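Local coordinates for protein phytase (Debaryomyces castellii, PDB 2GFI) that probably hydrolyses phytate (inositol hexakisphosphate) as a 3-phytase of the histidine acid phosphatase family, releasing inorganic phosphate, at residues D251-C259 against C272-Y283. Sequence-based numbering, arbitrary orientation.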
loop_
_atom_site.group_PDB
_atom_site.type_symbol
_atom_site.label_atom_id
_atom_site.label_comp_id
_atom_site.label_asym_id
_atom_site.label_seq_id
_atom_site.Cartn_x
_atom_site.Cartn_y
_atom_site.Cartn_z
ATOM N N ASP A 251 -1.664 0.435 36.515
ATOM C CA ASP A 251 -1.139 -0.697 35.757
ATOM C C ASP A 251 -1.552 -0.651 34.291
ATOM O O ASP A 251 -0.710 -0.746 33.412
ATOM C CB ASP A 251 -1.606 -2.009 36.391
ATOM C CG ASP A 251 -1.044 -2.197 37.804
ATOM O OD1 ASP A 251 -0.013 -1.545 38.137
ATOM O OD2 ASP A 251 -1.566 -2.949 38.649
ATOM N N VAL A 252 -2.855 -0.496 34.067
ATOM C CA VAL A 252 -3.460 -0.401 32.763
ATOM C C VAL A 252 -2.823 0.770 32.000
ATOM O O VAL A 252 -2.443 0.622 30.863
ATOM C CB VAL A 252 -4.990 -0.235 32.859
ATOM C CG1 VAL A 252 -5.608 -0.044 31.461
ATOM C CG2 VAL A 252 -5.629 -1.437 33.573
ATOM N N SER A 253 -2.673 1.902 32.648
ATOM C CA SER A 253 -2.035 3.038 32.033
ATOM C C SER A 253 -0.610 2.730 31.549
ATOM O O SER A 253 -0.198 3.196 30.511
ATOM C CB SER A 253 -1.986 4.167 33.023
ATOM O OG SER A 253 -1.478 5.308 32.366
ATOM N N ASN A 254 0.112 1.912 32.308
ATOM C CA ASN A 254 1.451 1.461 31.971
ATOM C C ASN A 254 1.483 0.429 30.865
ATOM O O ASN A 254 2.497 0.197 30.217
ATOM C CB ASN A 254 2.114 0.915 33.240
ATOM C CG ASN A 254 2.593 2.022 34.142
ATOM O OD1 ASN A 254 2.595 1.907 35.373
ATOM N ND2 ASN A 254 2.993 3.119 33.530
ATOM N N LEU A 255 0.347 -0.166 30.585
ATOM C CA LEU A 255 0.327 -1.196 29.584
ATOM C C LEU A 255 0.375 -0.570 28.193
ATOM O O LEU A 255 0.754 -1.230 27.224
ATOM C CB LEU A 255 -0.883 -2.108 29.784
ATOM C CG LEU A 255 -0.861 -3.039 30.977
ATOM C CD1 LEU A 255 -2.170 -3.920 30.997
ATOM C CD2 LEU A 255 0.388 -3.885 30.904
ATOM N N PHE A 256 -0.002 0.706 28.100
ATOM C CA PHE A 256 0.225 1.474 26.849
ATOM C C PHE A 256 1.680 1.599 26.516
ATOM O O PHE A 256 2.058 1.286 25.391
ATOM C CB PHE A 256 -0.399 2.874 26.870
ATOM C CG PHE A 256 -1.867 2.863 26.832
ATOM C CD1 PHE A 256 -2.538 2.736 25.620
ATOM C CD2 PHE A 256 -2.603 2.972 28.018
ATOM C CE1 PHE A 256 -3.946 2.734 25.594
ATOM C CE2 PHE A 256 -3.977 2.971 28.010
ATOM C CZ PHE A 256 -4.662 2.855 26.790
ATOM N N GLY A 257 2.497 2.030 27.479
ATOM C CA GLY A 257 3.955 2.064 27.279
ATOM C C GLY A 257 4.507 0.655 27.042
ATOM O O GLY A 257 5.397 0.427 26.206
ATOM N N TYR A 258 3.987 -0.310 27.775
ATOM C CA TYR A 258 4.418 -1.683 27.627
ATOM C C TYR A 258 4.211 -2.102 26.160
ATOM O O TYR A 258 5.109 -2.652 25.530
ATOM C CB TYR A 258 3.571 -2.531 28.597
ATOM C CG TYR A 258 4.019 -3.956 28.791
ATOM C CD1 TYR A 258 4.365 -4.435 30.075
ATOM C CD2 TYR A 258 4.078 -4.854 27.709
ATOM C CE1 TYR A 258 4.749 -5.751 30.271
ATOM C CE2 TYR A 258 4.452 -6.159 27.899
ATOM C CZ TYR A 258 4.790 -6.609 29.182
ATOM O OH TYR A 258 5.194 -7.922 29.351
ATOM N N CYS A 259 3.006 -1.847 25.637
ATOM C CA CYS A 259 2.684 -2.045 24.233
ATOM C C CYS A 259 3.731 -1.352 23.316
ATOM O O CYS A 259 4.337 -1.984 22.450
ATOM C CB CYS A 259 1.265 -1.500 23.964
ATOM S SG CYS A 259 0.933 -0.959 22.278
ATOM N N CYS A 272 -0.499 -4.526 22.786
ATOM C CA CYS A 272 -1.151 -3.520 21.926
ATOM C C CYS A 272 -2.582 -3.912 21.561
ATOM O O CYS A 272 -3.386 -3.028 21.169
ATOM C CB CYS A 272 -0.385 -3.292 20.634
ATOM S SG CYS A 272 1.193 -2.514 20.933
ATOM N N ASP A 273 -2.889 -5.207 21.675
ATOM C CA ASP A 273 -4.232 -5.675 21.255
ATOM C C ASP A 273 -5.320 -5.530 22.263
ATOM O O ASP A 273 -6.447 -5.877 21.975
ATOM C CB ASP A 273 -4.181 -7.124 20.859
ATOM C CG ASP A 273 -3.180 -7.359 19.824
ATOM O OD1 ASP A 273 -2.915 -6.402 19.041
ATOM O OD2 ASP A 273 -2.595 -8.439 19.719
ATOM N N ILE A 274 -4.997 -5.027 23.440
ATOM C CA ILE A 274 -5.982 -5.053 24.540
ATOM C C ILE A 274 -6.768 -3.753 24.622
ATOM O O ILE A 274 -7.714 -3.638 25.395
ATOM C CB ILE A 274 -5.266 -5.354 25.874
ATOM C CG1 ILE A 274 -4.444 -4.147 26.326
ATOM C CG2 ILE A 274 -4.421 -6.640 25.747
ATOM C CD1 ILE A 274 -3.865 -4.287 27.753
ATOM N N PHE A 275 -6.383 -2.767 23.810
ATOM C CA PHE A 275 -7.059 -1.458 23.884
ATOM C C PHE A 275 -7.873 -1.141 22.640
ATOM O O PHE A 275 -7.533 -1.589 21.518
ATOM C CB PHE A 275 -6.042 -0.335 24.168
ATOM C CG PHE A 275 -5.410 -0.432 25.520
ATOM C CD1 PHE A 275 -6.208 -0.377 26.672
ATOM C CD2 PHE A 275 -4.039 -0.600 25.652
ATOM C CE1 PHE A 275 -5.657 -0.465 27.919
ATOM C CE2 PHE A 275 -3.472 -0.696 26.917
ATOM C CZ PHE A 275 -4.282 -0.619 28.047
ATOM N N THR A 276 -8.925 -0.360 22.845
ATOM C CA THR A 276 -9.712 0.173 21.750
ATOM C C THR A 276 -9.052 1.433 21.258
ATOM O O THR A 276 -8.300 2.049 22.001
ATOM C CB THR A 276 -11.144 0.492 22.187
ATOM O OG1 THR A 276 -11.130 1.520 23.191
ATOM C CG2 THR A 276 -11.834 -0.754 22.823
ATOM N N ASN A 277 -9.355 1.832 20.015
ATOM C CA ASN A 277 -8.868 3.107 19.477
ATOM C C ASN A 277 -9.194 4.263 20.410
ATOM O O ASN A 277 -8.380 5.154 20.651
ATOM C CB ASN A 277 -9.484 3.374 18.096
ATOM C CG ASN A 277 -8.906 2.487 17.034
ATOM O OD1 ASN A 277 -8.564 1.325 17.304
ATOM N ND2 ASN A 277 -8.765 3.021 15.823
ATOM N N GLU A 278 -10.397 4.225 20.958
ATOM C CA GLU A 278 -10.857 5.293 21.817
ATOM C C GLU A 278 -9.989 5.401 23.095
ATOM O O GLU A 278 -9.750 6.482 23.576
ATOM C CB GLU A 278 -12.342 5.096 22.069
ATOM C CG GLU A 278 -12.879 5.771 23.315
ATOM C CD GLU A 278 -14.393 5.738 23.387
ATOM O OE1 GLU A 278 -15.008 4.715 22.973
ATOM O OE2 GLU A 278 -14.959 6.753 23.855
ATOM N N GLU A 279 -9.459 4.284 23.592
ATOM C CA GLU A 279 -8.584 4.311 24.746
ATOM C C GLU A 279 -7.216 4.827 24.371
ATOM O O GLU A 279 -6.663 5.646 25.097
ATOM C CB GLU A 279 -8.505 2.929 25.397
ATOM C CG GLU A 279 -9.802 2.582 26.090
ATOM C CD GLU A 279 -10.130 1.099 26.180
ATOM O OE1 GLU A 279 -9.419 0.215 25.597
ATOM O OE2 GLU A 279 -11.177 0.822 26.834
ATOM N N PHE A 280 -6.669 4.366 23.248
ATOM C CA PHE A 280 -5.398 4.877 22.767
ATOM C C PHE A 280 -5.447 6.374 22.577
ATOM O O PHE A 280 -4.499 7.087 22.910
ATOM C CB PHE A 280 -5.051 4.274 21.397
ATOM C CG PHE A 280 -4.523 2.899 21.454
ATOM C CD1 PHE A 280 -3.315 2.630 22.078
ATOM C CD2 PHE A 280 -5.205 1.867 20.825
ATOM C CE1 PHE A 280 -2.802 1.313 22.118
ATOM C CE2 PHE A 280 -4.724 0.572 20.858
ATOM C CZ PHE A 280 -3.514 0.291 21.513
ATOM N N ILE A 281 -6.539 6.871 22.002
ATOM C CA ILE A 281 -6.646 8.303 21.719
ATOM C C ILE A 281 -6.659 9.148 23.010
ATOM O O ILE A 281 -6.073 10.249 23.072
ATOM C CB ILE A 281 -7.892 8.545 20.840
ATOM C CG1 ILE A 281 -7.635 8.039 19.412
ATOM C CG2 ILE A 281 -8.297 9.979 20.864
ATOM C CD1 ILE A 281 -8.918 7.898 18.549
ATOM N N GLN A 282 -7.310 8.633 24.051
ATOM C CA GLN A 282 -7.340 9.343 25.328
ATOM C C GLN A 282 -6.004 9.198 26.024
ATOM O O GLN A 282 -5.465 10.161 26.566
ATOM C CB GLN A 282 -8.463 8.829 26.217
ATOM C CG GLN A 282 -9.786 9.296 25.732
ATOM C CD GLN A 282 -10.903 8.492 26.317
ATOM O OE1 GLN A 282 -11.137 7.354 25.896
ATOM N NE2 GLN A 282 -11.600 9.062 27.275
ATOM N N TYR A 283 -5.449 7.983 25.988
ATOM C CA TYR A 283 -4.096 7.823 26.455
ATOM C C TYR A 283 -3.163 8.832 25.775
ATOM O O TYR A 283 -2.393 9.523 26.455
ATOM C CB TYR A 283 -3.554 6.424 26.232
ATOM C CG TYR A 283 -2.080 6.357 26.632
ATOM C CD1 TYR A 283 -1.708 6.268 27.981
ATOM C CD2 TYR A 283 -1.076 6.382 25.669
ATOM C CE1 TYR A 283 -0.375 6.189 28.367
ATOM C CE2 TYR A 283 0.257 6.304 26.028
ATOM C CZ TYR A 283 0.604 6.214 27.390
ATOM O OH TYR A 283 1.918 6.128 27.762
HETATM O O HOH W 1 2.212 4.058 29.500
#
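The ring of F256 lies between those of F275 and Y283. F275 covers one face in a face-to-face stack, centroids 3.7 Å apart and planes at 10°. On the opposite face Y283 forms an offset (parallel-displaced) stack, centroids 4.3 Å apart, and the two side chains run past each other in opposite directions with a CH-pi contact each way: CB of Y283 sits over the centre of the F256 ring, and CB of F256 lies 3.4 Å from the centroid of the Y283 ring. With CG anti to the backbone N (chi1 175°), the Y283 ring lies over the CB and ring of F256 and its OH ends near G257. F280 closes the cluster, its CD1 in the plane of F256 at the ring edge. V252 CG1 abuts the rim of F275 at CE1 (3.6 Å), while I274 CD1 meets L255 CD1. Segments 251-259 and 277-283 cross at -92°. Both belong to the helical part of this histidine acid phosphatase, away from its mixed sheet; the C259-C272 disulfide ties the first to the 3-10 turn leading into the second. T276 and E279 form a capping box at that start, and E279 also salt-bridges R237. The looser side is at the hydroxyl end of Y283, where a water hydrogen-bonds to S253 O (donating), G257 N (accepting, 2.9 Å) and Y283 OH (2.7 Å). Were Y283 an alanine, one face of F256 would probably lose its cover and the water its phenolic partner.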